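Local coordinates for DNA polymerase (Pyrobaculum calidifontis, PDB 5MDN), which probably catalyses DNA-directed DNA synthesis, adding deoxyribonucleoside 5'-triphosphates to a growing strand with release of diphosphate, as a family B DNA polymerase, at residues G272-D277 and L360-V365; V228-N233 and D277-V282; V126-N131 and Q353-S358. One frame throughout, in Å; residues are numbered along the deposited sequence.

Contact 1: G272-D277 and L360-V365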
ATOM      1  N   GLY A 272      18.109  11.249  -4.218  1.00 46.48           N
ATOM      2  CA  GLY A 272      19.262  10.374  -4.267  1.00 48.25           C
ATOM      3  C   GLY A 272      19.193   9.165  -3.365  1.00 49.91           C
ATOM      4  O   GLY A 272      20.219   8.503  -3.168  1.00 55.05           O
ATOM      5  N   ARG A 273      18.021   8.846  -2.821  1.00 50.46           N
ATOM      6  CA  ARG A 273      17.852   7.654  -2.003  1.00 52.10           C
ATOM      7  C   ARG A 273      16.371   7.314  -1.933  1.00 53.16           C
ATOM      8  O   ARG A 273      15.509   8.137  -2.252  1.00 51.37           O
ATOM      9  CB  ARG A 273      18.446   7.839  -0.599  1.00 51.97           C
ATOM     10  CG  ARG A 273      18.363   9.253  -0.047  1.00 52.99           C
ATOM     11  CD  ARG A 273      18.968   9.328   1.348  1.00 53.94           C
ATOM     12  NE  ARG A 273      20.375   8.936   1.359  1.00 55.51           N
ATOM     13  CZ  ARG A 273      21.373   9.736   1.721  1.00 57.58           C
ATOM     14  NH1 ARG A 273      21.123  10.979   2.109  1.00 54.09           N
ATOM     15  NH2 ARG A 273      22.624   9.291   1.700  1.00 59.03           N
ATOM     16  N   ALA A 274      16.087   6.081  -1.516  1.00 50.64           N
ATOM     17  CA  ALA A 274      14.729   5.548  -1.485  1.00 49.17           C
ATOM     18  C   ALA A 274      14.166   5.674  -0.071  1.00 47.30           C
ATOM     19  O   ALA A 274      14.606   4.970   0.844  1.00 50.25           O
ATOM     20  CB  ALA A 274      14.712   4.095  -1.956  1.00 50.20           C
ATOM     21  N   ASN A 275      13.199   6.571   0.105  1.00 46.66           N
ATOM     22  CA  ASN A 275      12.452   6.674   1.354  1.00 47.46           C
ATOM     23  C   ASN A 275      11.255   5.731   1.276  1.00 49.96           C
ATOM     24  O   ASN A 275      10.287   6.002   0.556  1.00 53.13           O
ATOM     25  CB  ASN A 275      12.008   8.111   1.605  1.00 50.11           C
ATOM     26  CG  ASN A 275      11.164   8.248   2.855  1.00 53.49           C
ATOM     27  OD1 ASN A 275      11.494   7.691   3.904  1.00 57.31           O
ATOM     28  ND2 ASN A 275      10.073   8.996   2.755  1.00 53.24           N
ATOM     29  N   VAL A 276      11.320   4.625   2.016  1.00 52.33           N
ATOM     30  CA  VAL A 276      10.266   3.619   2.034  1.00 50.83           C
ATOM     31  C   VAL A 276       9.533   3.703   3.366  1.00 48.45           C
ATOM     32  O   VAL A 276      10.162   3.731   4.431  1.00 48.63           O
ATOM     33  CB  VAL A 276      10.831   2.207   1.802  1.00 51.77           C
ATOM     34  CG1 VAL A 276       9.705   1.188   1.753  1.00 50.54           C
ATOM     35  CG2 VAL A 276      11.644   2.168   0.518  1.00 53.44           C
ATOM     36  N   ASP A 277       8.205   3.739   3.302  1.00 49.59           N
ATOM     37  CA  ASP A 277       7.347   3.697   4.480  1.00 49.87           C
ATOM     38  C   ASP A 277       6.654   2.340   4.493  1.00 49.54           C
ATOM     39  O   ASP A 277       5.813   2.059   3.632  1.00 50.06           O
ATOM     40  CB  ASP A 277       6.336   4.844   4.464  1.00 49.54           C
ATOM     41  CG  ASP A 277       5.464   4.880   5.710  1.00 51.17           C
ATOM     42  OD1 ASP A 277       5.666   4.042   6.616  1.00 50.96           O
ATOM     43  OD2 ASP A 277       4.576   5.756   5.787  1.00 52.38           O
ATOM     44  N   LEU A 360       7.733   1.595 -11.075  1.00 47.01           N
ATOM     45  CA  LEU A 360       7.810   2.768 -10.217  1.00 46.91           C
ATOM     46  C   LEU A 360       9.072   2.731  -9.355  1.00 46.87           C
ATOM     47  O   LEU A 360       9.563   1.654  -9.003  1.00 48.22           O
ATOM     48  CB  LEU A 360       6.577   2.861  -9.322  1.00 47.82           C
ATOM     49  CG  LEU A 360       5.257   3.248  -9.992  1.00 48.66           C
ATOM     50  CD1 LEU A 360       4.100   3.099  -9.014  1.00 51.39           C
ATOM     51  CD2 LEU A 360       5.324   4.669 -10.531  1.00 47.97           C
ATOM     52  N   PRO A 361       9.620   3.895  -9.008  1.00 46.48           N
ATOM     53  CA  PRO A 361      10.787   3.922  -8.118  1.00 47.02           C
ATOM     54  C   PRO A 361      10.452   3.385  -6.732  1.00 46.38           C
ATOM     55  O   PRO A 361       9.287   3.270  -6.338  1.00 44.32           O
ATOM     56  CB  PRO A 361      11.167   5.409  -8.065  1.00 47.12           C
ATOM     57  CG  PRO A 361      10.505   6.023  -9.258  1.00 46.39           C
ATOM     58  CD  PRO A 361       9.257   5.238  -9.487  1.00 46.42           C
ATOM     59  N   LEU A 362      11.509   3.036  -5.994  1.00 45.19           N
ATOM     60  CA  LEU A 362      11.340   2.329  -4.729  1.00 45.65           C
ATOM     61  C   LEU A 362      10.578   3.165  -3.707  1.00 48.19           C
ATOM     62  O   LEU A 362       9.839   2.612  -2.884  1.00 48.29           O
ATOM     63  CB  LEU A 362      12.710   1.922  -4.181  1.00 46.06           C
ATOM     64  CG  LEU A 362      12.778   0.873  -3.073  1.00 47.01           C
ATOM     65  CD1 LEU A 362      11.811  -0.265  -3.352  1.00 48.88           C
ATOM     66  CD2 LEU A 362      14.200   0.342  -2.953  1.00 47.26           C
ATOM     67  N   ASP A 363      10.752   4.488  -3.733  1.00 45.00           N
ATOM     68  CA  ASP A 363      10.054   5.359  -2.800  1.00 47.85           C
ATOM     69  C   ASP A 363       8.577   5.548  -3.135  1.00 47.62           C
ATOM     70  O   ASP A 363       7.847   6.123  -2.320  1.00 47.86           O
ATOM     71  CB  ASP A 363      10.755   6.721  -2.729  1.00 52.54           C
ATOM     72  CG  ASP A 363      10.968   7.351  -4.095  1.00 56.62           C
ATOM     73  OD1 ASP A 363      10.002   7.453  -4.877  1.00 61.11           O
ATOM     74  OD2 ASP A 363      12.117   7.742  -4.392  1.00 63.60           O
ATOM     75  N   GLN A 364       8.121   5.091  -4.303  1.00 50.94           N
ATOM     76  CA  GLN A 364       6.733   5.262  -4.713  1.00 49.77           C
ATOM     77  C   GLN A 364       5.957   3.964  -4.879  1.00 49.55           C
ATOM     78  O   GLN A 364       4.721   4.003  -4.838  1.00 50.35           O
ATOM     79  CB  GLN A 364       6.651   6.036  -6.038  1.00 50.87           C
ATOM     80  CG  GLN A 364       7.049   7.498  -5.944  1.00 53.31           C
ATOM     81  CD  GLN A 364       7.289   8.120  -7.305  1.00 56.07           C
ATOM     82  OE1 GLN A 364       8.282   8.818  -7.522  1.00 64.21           O
ATOM     83  NE2 GLN A 364       6.371   7.878  -8.230  1.00 57.40           N
ATOM     84  N   VAL A 365       6.633   2.834  -5.101  1.00 52.27           N
ATOM     85  CA  VAL A 365       5.941   1.596  -5.454  1.00 49.36           C
ATOM     86  C   VAL A 365       4.947   1.195  -4.368  1.00 48.43           C
ATOM     87  O   VAL A 365       3.834   0.742  -4.663  1.00 48.45           O
ATOM     88  CB  VAL A 365       6.961   0.480  -5.752  1.00 48.61           C
ATOM     89  CG1 VAL A 365       7.840   0.186  -4.537  1.00 48.58           C
ATOM     90  CG2 VAL A 365       6.248  -0.780  -6.218  1.00 49.54           C
TER

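Contact 2: V228-N233 and D277-V282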
ATOM      1  N   VAL A 228      14.105   3.487   5.799  1.00 50.24           N
ATOM      2  CA  VAL A 228      12.866   2.792   6.120  1.00 52.90           C
ATOM      3  C   VAL A 228      12.332   3.304   7.448  1.00 52.05           C
ATOM      4  O   VAL A 228      13.097   3.559   8.385  1.00 55.19           O
ATOM      5  CB  VAL A 228      13.062   1.263   6.168  1.00 56.09           C
ATOM      6  CG1 VAL A 228      12.735   0.643   4.818  1.00 58.33           C
ATOM      7  CG2 VAL A 228      14.484   0.926   6.584  1.00 57.30           C
ATOM      8  N   GLY A 229      11.011   3.460   7.519  1.00 49.77           N
ATOM      9  CA  GLY A 229      10.330   3.793   8.753  1.00 51.51           C
ATOM     10  C   GLY A 229       8.951   3.176   8.733  1.00 52.03           C
ATOM     11  O   GLY A 229       8.513   2.611   7.728  1.00 53.88           O
ATOM     12  N   TYR A 230       8.261   3.289   9.863  1.00 56.99           N
ATOM     13  CA  TYR A 230       6.883   2.833   9.979  1.00 54.00           C
ATOM     14  C   TYR A 230       5.990   4.055  10.153  1.00 52.40           C
ATOM     15  O   TYR A 230       6.104   4.774  11.152  1.00 53.98           O
ATOM     16  CB  TYR A 230       6.712   1.856  11.141  1.00 54.67           C
ATOM     17  CG  TYR A 230       5.472   1.002  11.011  1.00 54.89           C
ATOM     18  CD1 TYR A 230       4.248   1.438  11.501  1.00 55.01           C
ATOM     19  CD2 TYR A 230       5.524  -0.234  10.380  1.00 55.29           C
ATOM     20  CE1 TYR A 230       3.111   0.660  11.373  1.00 55.38           C
ATOM     21  CE2 TYR A 230       4.394  -1.018  10.249  1.00 55.01           C
ATOM     22  CZ  TYR A 230       3.190  -0.566  10.748  1.00 55.12           C
ATOM     23  OH  TYR A 230       2.061  -1.340  10.620  1.00 55.61           O
ATOM     24  N   ASN A 231       5.117   4.291   9.172  1.00 52.66           N
ATOM     25  CA  ASN A 231       4.320   5.515   9.084  1.00 51.37           C
ATOM     26  C   ASN A 231       5.211   6.754   9.026  1.00 52.69           C
ATOM     27  O   ASN A 231       4.861   7.815   9.550  1.00 54.65           O
ATOM     28  CB  ASN A 231       3.319   5.618  10.240  1.00 50.23           C
ATOM     29  CG  ASN A 231       2.138   6.512   9.909  1.00 52.42           C
ATOM     30  OD1 ASN A 231       1.640   6.513   8.782  1.00 53.17           O
ATOM     31  ND2 ASN A 231       1.682   7.277  10.893  1.00 54.03           N
ATOM     32  N   SER A 232       6.378   6.620   8.389  1.00 51.99           N
ATOM     33  CA  SER A 232       7.296   7.748   8.270  1.00 50.56           C
ATOM     34  C   SER A 232       6.723   8.838   7.374  1.00 49.97           C
ATOM     35  O   SER A 232       6.914  10.031   7.641  1.00 53.35           O
ATOM     36  CB  SER A 232       8.647   7.271   7.740  1.00 52.49           C
ATOM     37  OG  SER A 232       8.512   6.638   6.479  1.00 51.64           O
ATOM     38  N   ASN A 233       6.023   8.454   6.305  1.00 49.92           N
ATOM     39  CA  ASN A 233       5.364   9.447   5.463  1.00 51.23           C
ATOM     40  C   ASN A 233       4.169  10.073   6.170  1.00 52.09           C
ATOM     41  O   ASN A 233       3.854  11.245   5.934  1.00 51.79           O
ATOM     42  CB  ASN A 233       4.926   8.815   4.141  1.00 51.13           C
ATOM     43  CG  ASN A 233       6.096   8.479   3.233  1.00 51.11           C
ATOM     44  OD1 ASN A 233       7.175   9.062   3.344  1.00 50.45           O
ATOM     45  ND2 ASN A 233       5.884   7.535   2.323  1.00 51.50           N
ATOM     46  N   ASP A 277       8.205   3.739   3.302  1.00 49.59           N
ATOM     47  CA  ASP A 277       7.347   3.697   4.480  1.00 49.87           C
ATOM     48  C   ASP A 277       6.654   2.340   4.493  1.00 49.54           C
ATOM     49  O   ASP A 277       5.813   2.059   3.632  1.00 50.06           O
ATOM     50  CB  ASP A 277       6.336   4.844   4.464  1.00 49.54           C
ATOM     51  CG  ASP A 277       5.464   4.880   5.710  1.00 51.17           C
ATOM     52  OD1 ASP A 277       5.666   4.042   6.616  1.00 50.96           O
ATOM     53  OD2 ASP A 277       4.576   5.756   5.787  1.00 52.38           O
ATOM     54  N   LEU A 278       7.011   1.502   5.469  1.00 50.31           N
ATOM     55  CA  LEU A 278       6.482   0.143   5.514  1.00 49.90           C
ATOM     56  C   LEU A 278       4.986   0.114   5.791  1.00 50.00           C
ATOM     57  O   LEU A 278       4.324  -0.865   5.437  1.00 51.20           O
ATOM     58  CB  LEU A 278       7.229  -0.683   6.561  1.00 51.20           C
ATOM     59  CG  LEU A 278       8.737  -0.808   6.341  1.00 53.49           C
ATOM     60  CD1 LEU A 278       9.369  -1.660   7.429  1.00 55.56           C
ATOM     61  CD2 LEU A 278       9.030  -1.381   4.963  1.00 53.73           C
ATOM     62  N   TYR A 279       4.436   1.154   6.419  1.00 51.66           N
ATOM     63  CA  TYR A 279       2.993   1.196   6.623  1.00 52.72           C
ATOM     64  C   TYR A 279       2.234   1.317   5.306  1.00 51.62           C
ATOM     65  O   TYR A 279       1.056   0.948   5.248  1.00 50.00           O
ATOM     66  CB  TYR A 279       2.622   2.349   7.556  1.00 55.19           C
ATOM     67  CG  TYR A 279       1.157   2.381   7.940  1.00 59.29           C
ATOM     68  CD1 TYR A 279       0.512   1.237   8.392  1.00 61.20           C
ATOM     69  CD2 TYR A 279       0.422   3.557   7.856  1.00 63.02           C
ATOM     70  CE1 TYR A 279      -0.825   1.261   8.744  1.00 64.07           C
ATOM     71  CE2 TYR A 279      -0.916   3.591   8.207  1.00 65.30           C
ATOM     72  CZ  TYR A 279      -1.533   2.441   8.650  1.00 67.46           C
ATOM     73  OH  TYR A 279      -2.864   2.477   9.000  1.00 74.36           O
ATOM     74  N   ASN A 280       2.878   1.829   4.255  1.00 51.24           N
ATOM     75  CA  ASN A 280       2.244   1.867   2.942  1.00 52.43           C
ATOM     76  C   ASN A 280       1.912   0.466   2.439  1.00 53.24           C
ATOM     77  O   ASN A 280       0.831   0.239   1.884  1.00 51.61           O
ATOM     78  CB  ASN A 280       3.152   2.588   1.947  1.00 51.48           C
ATOM     79  CG  ASN A 280       3.270   4.071   2.227  1.00 49.13           C
ATOM     80  OD1 ASN A 280       4.286   4.695   1.923  1.00 48.86           O
ATOM     81  ND2 ASN A 280       2.222   4.648   2.805  1.00 49.30           N
ATOM     82  N   ILE A 281       2.827  -0.486   2.615  1.00 53.73           N
ATOM     83  CA  ILE A 281       2.613  -1.820   2.066  1.00 58.05           C
ATOM     84  C   ILE A 281       1.790  -2.712   2.998  1.00 60.91           C
ATOM     85  O   ILE A 281       1.005  -3.539   2.521  1.00 64.02           O
ATOM     86  CB  ILE A 281       3.959  -2.479   1.713  1.00 58.71           C
ATOM     87  CG1 ILE A 281       3.732  -3.800   0.975  1.00 61.94           C
ATOM     88  CG2 ILE A 281       4.813  -2.699   2.947  1.00 56.35           C
ATOM     89  CD1 ILE A 281       3.112  -3.633  -0.399  1.00 61.84           C
ATOM     90  N   VAL A 282       1.934  -2.565   4.319  1.00 56.49           N
ATOM     91  CA  VAL A 282       1.194  -3.420   5.239  1.00 59.36           C
ATOM     92  C   VAL A 282      -0.287  -3.067   5.268  1.00 64.47           C
ATOM     93  O   VAL A 282      -1.111  -3.899   5.668  1.00 70.89           O
ATOM     94  CB  VAL A 282       1.787  -3.361   6.663  1.00 58.04           C
ATOM     95  CG1 VAL A 282       3.277  -3.671   6.641  1.00 57.31           C
ATOM     96  CG2 VAL A 282       1.520  -2.013   7.310  1.00 58.61           C
TER

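Contact 3: V126-N131 and Q353-S358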
ATOM      1  N   VAL A 126      14.539   1.128 -16.168  1.00 53.10           N
ATOM      2  CA  VAL A 126      13.790   0.324 -15.207  1.00 55.12           C
ATOM      3  C   VAL A 126      14.443   0.495 -13.839  1.00 53.81           C
ATOM      4  O   VAL A 126      15.640   0.214 -13.690  1.00 50.95           O
ATOM      5  CB  VAL A 126      13.732  -1.157 -15.624  1.00 57.70           C
ATOM      6  CG1 VAL A 126      12.767  -1.334 -16.788  1.00 58.20           C
ATOM      7  CG2 VAL A 126      15.113  -1.675 -16.015  1.00 60.15           C
ATOM      8  N   PRO A 127      13.717   0.973 -12.830  1.00 50.84           N
ATOM      9  CA  PRO A 127      14.319   1.139 -11.503  1.00 50.78           C
ATOM     10  C   PRO A 127      14.549  -0.205 -10.832  1.00 52.51           C
ATOM     11  O   PRO A 127      13.853  -1.188 -11.100  1.00 52.12           O
ATOM     12  CB  PRO A 127      13.283   1.975 -10.744  1.00 49.54           C
ATOM     13  CG  PRO A 127      11.992   1.674 -11.415  1.00 48.24           C
ATOM     14  CD  PRO A 127      12.300   1.375 -12.858  1.00 48.93           C
ATOM     15  N   CYS A 128      15.545  -0.233  -9.946  1.00 54.98           N
ATOM     16  CA  CYS A 128      15.904  -1.442  -9.207  1.00 58.14           C
ATOM     17  C   CYS A 128      16.193  -2.599 -10.159  1.00 62.63           C
ATOM     18  O   CYS A 128      15.752  -3.731  -9.956  1.00 62.15           O
ATOM     19  CB  CYS A 128      14.817  -1.817  -8.199  1.00 57.80           C
ATOM     20  SG  CYS A 128      14.501  -0.573  -6.935  1.00 57.65           S
ATOM     21  N   ALA A 129      16.948  -2.301 -11.214  1.00 65.09           N
ATOM     22  CA  ALA A 129      17.383  -3.304 -12.173  1.00 62.89           C
ATOM     23  C   ALA A 129      18.601  -2.758 -12.901  1.00 61.88           C
ATOM     24  O   ALA A 129      18.661  -1.563 -13.202  1.00 64.15           O
ATOM     25  CB  ALA A 129      16.274  -3.659 -13.168  1.00 61.40           C
ATOM     26  N   TRP A 130      19.563  -3.631 -13.179  1.00 73.49           N
ATOM     27  CA  TRP A 130      20.782  -3.208 -13.857  1.00 71.99           C
ATOM     28  C   TRP A 130      20.472  -2.797 -15.292  1.00 73.04           C
ATOM     29  O   TRP A 130      20.044  -3.624 -16.104  1.00 71.38           O
ATOM     30  CB  TRP A 130      21.819  -4.325 -13.835  1.00 68.85           C
ATOM     31  CG  TRP A 130      22.353  -4.652 -12.479  1.00 66.55           C
ATOM     32  CD1 TRP A 130      22.008  -5.714 -11.695  1.00 66.44           C
ATOM     33  CD2 TRP A 130      23.348  -3.923 -11.753  1.00 64.33           C
ATOM     34  NE1 TRP A 130      22.721  -5.686 -10.520  1.00 66.52           N
ATOM     35  CE2 TRP A 130      23.552  -4.596 -10.532  1.00 65.03           C
ATOM     36  CE3 TRP A 130      24.084  -2.764 -12.015  1.00 64.69           C
ATOM     37  CZ2 TRP A 130      24.460  -4.148  -9.576  1.00 64.13           C
ATOM     38  CZ3 TRP A 130      24.984  -2.321 -11.066  1.00 63.14           C
ATOM     39  CH2 TRP A 130      25.165  -3.011  -9.861  1.00 63.97           C
ATOM     40  N   ASN A 131      20.691  -1.525 -15.601  1.00 68.08           N
ATOM     41  CA  ASN A 131      20.552  -1.007 -16.953  1.00 67.34           C
ATOM     42  C   ASN A 131      21.921  -0.880 -17.608  1.00 68.04           C
ATOM     43  O   ASN A 131      22.950  -0.793 -16.937  1.00 68.96           O
ATOM     44  CB  ASN A 131      19.847   0.353 -16.947  1.00 65.04           C
ATOM     45  CG  ASN A 131      18.392   0.258 -16.530  1.00 62.49           C
ATOM     46  OD1 ASN A 131      17.487   0.419 -17.351  1.00 60.38           O
ATOM     47  ND2 ASN A 131      18.160   0.006 -15.248  1.00 59.84           N
ATOM     48  N   GLN A 353      11.805  -5.926  -6.121  1.00 54.65           N
ATOM     49  CA  GLN A 353      11.369  -6.629  -7.323  1.00 54.38           C
ATOM     50  C   GLN A 353      10.062  -6.052  -7.851  1.00 53.54           C
ATOM     51  O   GLN A 353       9.885  -5.914  -9.067  1.00 56.45           O
ATOM     52  CB  GLN A 353      11.225  -8.122  -7.038  1.00 53.84           C
ATOM     53  CG  GLN A 353      12.514  -8.796  -6.599  1.00 55.13           C
ATOM     54  CD  GLN A 353      13.619  -8.656  -7.626  1.00 56.17           C
ATOM     55  OE1 GLN A 353      13.381  -8.762  -8.829  1.00 56.22           O
ATOM     56  NE2 GLN A 353      14.838  -8.418  -7.155  1.00 56.61           N
ATOM     57  N   LEU A 354       9.138  -5.706  -6.952  1.00 54.26           N
ATOM     58  CA  LEU A 354       7.908  -5.047  -7.370  1.00 51.32           C
ATOM     59  C   LEU A 354       8.177  -3.676  -7.977  1.00 49.36           C
ATOM     60  O   LEU A 354       7.298  -3.124  -8.648  1.00 49.31           O
ATOM     61  CB  LEU A 354       6.948  -4.921  -6.183  1.00 51.61           C
ATOM     62  CG  LEU A 354       5.496  -4.555  -6.505  1.00 52.23           C
ATOM     63  CD1 LEU A 354       4.871  -5.611  -7.405  1.00 52.66           C
ATOM     64  CD2 LEU A 354       4.678  -4.376  -5.235  1.00 53.47           C
ATOM     65  N   SER A 355       9.361  -3.104  -7.735  1.00 50.17           N
ATOM     66  CA  SER A 355       9.740  -1.845  -8.369  1.00 49.83           C
ATOM     67  C   SER A 355      10.272  -2.063  -9.782  1.00 51.98           C
ATOM     68  O   SER A 355      10.000  -1.258 -10.680  1.00 52.44           O
ATOM     69  CB  SER A 355      10.775  -1.117  -7.513  1.00 48.34           C
ATOM     70  OG  SER A 355      11.258   0.036  -8.178  1.00 48.57           O
ATOM     71  N   SER A 356      11.040  -3.137  -9.995  1.00 52.30           N
ATOM     72  CA  SER A 356      11.562  -3.416 -11.329  1.00 51.84           C
ATOM     73  C   SER A 356      10.462  -3.934 -12.245  1.00 51.27           C
ATOM     74  O   SER A 356      10.437  -3.616 -13.441  1.00 56.06           O
ATOM     75  CB  SER A 356      12.718  -4.413 -11.248  1.00 52.63           C
ATOM     76  OG  SER A 356      12.297  -5.644 -10.687  1.00 53.64           O
ATOM     77  N   VAL A 357       9.535  -4.724 -11.700  1.00 49.13           N
ATOM     78  CA  VAL A 357       8.234  -4.872 -12.333  1.00 52.04           C
ATOM     79  C   VAL A 357       7.428  -3.597 -12.098  1.00 54.10           C
ATOM     80  O   VAL A 357       7.752  -2.778 -11.230  1.00 61.88           O
ATOM     81  CB  VAL A 357       7.506  -6.115 -11.793  1.00 53.15           C
ATOM     82  CG1 VAL A 357       6.332  -6.489 -12.683  1.00 54.72           C
ATOM     83  CG2 VAL A 357       8.478  -7.282 -11.666  1.00 52.07           C
ATOM     84  N   SER A 358       6.404  -3.393 -12.930  1.00 52.63           N
ATOM     85  CA  SER A 358       5.536  -2.218 -12.840  1.00 53.61           C
ATOM     86  C   SER A 358       6.284  -0.937 -13.208  1.00 50.84           C
ATOM     87  O   SER A 358       5.787  -0.134 -14.003  1.00 49.81           O
ATOM     88  CB  SER A 358       4.917  -2.104 -11.442  1.00 53.35           C
ATOM     89  OG  SER A 358       5.763  -1.379 -10.568  1.00 51.10           O
TER

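Contact 1: G272-D277 and L360-V365
Ala-274 packs against Leu-362 and Asp-363, and Val-276 against Leu-362, in a buried contact, part apolar and part backbone against Asp-363, between the outermost strand 274-277 of the exonuclease-domain sheet and the short helical turn at 362-365. Leu-362 does most of the apolar work. Its CB lies 3.7 Å from Ala-274 CB. With CG opposite the backbone N (chi1 -164°), the branch point comes near both Ala-274 CB and Val-276 CG2, the latter at 4.0 Å from Leu-362 CG. Leu-351 of helix 326-356 packs on both Leu-362 and Val-276.

Between Ala-274 and Val-276, the carbonyl of Asn-275 faces Asp-363 and receives a CA-H...O contact, Asp-363 CA to Asn-275 O being 3.4 Å. The Asn-275 amide itself is engaged elsewhere, by Trp-268 O and Trp-237 NE1. The carboxylate of Asp-363 comes within about 3 Å of a bound magnesium ion, counted from the nearest side-chain atom. Asp-7 is the other protein ligand of that ion. The sheet has the 3-2-1-4-5 strand order of the RNase H-like exonuclease fold, and its last strand here flanks the Asp-7/Asp-363 magnesium site.

Contact 2: V228-N233 and D277-V282
Asp-277 meets the turn Gly-229 to Asn-233 with its carboxylate, and this is the tight, buried part of the contact. Strand 226-229 and strand 274-277 run parallel here and pair Gly-229 with Asp-277; both then turn into helices. The last sheet-like bond is Leu-278 N to Gly-229 O, 2.9 Å and nearly straight at 166°. With CG anti to the backbone N (chi1 -177°), the Asp-277 side chain reaches across to the neighbouring turn while also capping its own helix. OD1 accepts from Tyr-279 N at 3.1 Å and, weakly, from Asn-231 N; OD2 accepts from Asn-233 N at 3.1 Å. The Tyr-279 and Asn-233 donors both lie well out of the carboxylate plane.

Beside this polar knot, Tyr-230 offers one ring face to Tyr-279 CB, which stands 4.3 Å from the ring centroid in a CH-pi contact. Val-282 CG2 comes within 3.4 Å of Tyr-230 OH, whose hydrogen-bond partner is Lys-291 O. Leu-278 CD2 closes the inner side against Val-228 CG1 at 4.2 Å.

The outer side is looser and partly open to solvent. The Tyr-279 ring is set obliquely to that of Tyr-230, planes 39° apart, and the Asn-231 amide runs alongside the Tyr-279 ring with the two planes almost perpendicular. Asn-280 OD1 receives a weak bond, 3.3 Å from Asn-233 ND2.

One buried carboxylate thus serves the amino-terminal ends of two helices, 278-282 and 232-247. The donors assigned to it, one of them weak, are backbone N-H groups, and both helix dipoles point their positive ends at it, which would be expected to favour the ionised form.

Contact 3: V126-N131 and Q353-S358
Cys-128 and Ser-356 bring the two backbones closest, CA to CA 5.2 Å, where the irregular loop 126-131 passes the carboxyl-terminal end of helix 326-356. Cys-128 has left-handed backbone angles, and the bend presents two successive carbonyls to Ser-356. Pro-127 O receives a CA-H...O contact from Ser-356 CA at 3.2 Å, and Cys-128 O lies 3.4 Å from Ser-356 CB.

The hydroxyl of Ser-356 is turned back into its own helix. Its OG occupies the position between the backbone N and the carbonyl carbon (chi1 61°), from which it donates to Gln-353 O at 2.9 Å. With the hydroxyl turned that way, the loop meets the CA and CB of Ser-356, and Ala-129 CB adds a light apolar touch. Gln-353 O also takes the helical bond from Val-357 N. Ser-355 behaves differently. It points at the loop, and its OG, bonded to Leu-360 O, lies near both Pro-127 CG at 3.7 Å and Cys-128 SG at 3.5 Å.

The loop keeps its shape through Asn-131, whose amide spans the bend. OD1 accepts from Val-126 N at 3.3 Å, while ND2 gives a bond lying close to the amide plane to Val-126 O at 3.0 Å. Both polar atoms of the amide thus hold Val-126 near the start of the next strand.

Around the contact, Arg-380 of helix 370-384 lies on Val-126 and Pro-127, and Arg-503 of helix 495-512 lies on Ser-356. Cys-128 bonds through its backbone to Pro-5 of strand 5-12, and Asn-131 begins strand 131-141, with Trp-152 of strand 144-155 against its side chain. The loop therefore ties the amino-terminal sheet to the end of the long helix.

Overall arrangement
Contacts 1 and 2 follow one another along the chain, from strand 274-277 into helix 278-282: they share Asp-277, their centres are 11 Å apart, and Val-276 O probably accepts a hydrogen bond from Gly-229 N at 3.2 Å. Contact 3 meets contact 1 at Leu-360, centres 12 Å apart, because the chain runs on from the end of helix 326-356 through Leu-360 to the turn at 362-365; Leu-360 O also lies 3.4 Å from Pro-127 CG. Contacts 2 and 3, centred 20 Å apart, do not touch. Contact 1 holds a ligand of the Asp-7/Asp-363 magnesium ion, whereas Ser-232 of contact 2 lies about 4 Å, between nearest side-chain atoms, from Asp-236, a ligand of the second magnesium, which is not bound at that site here.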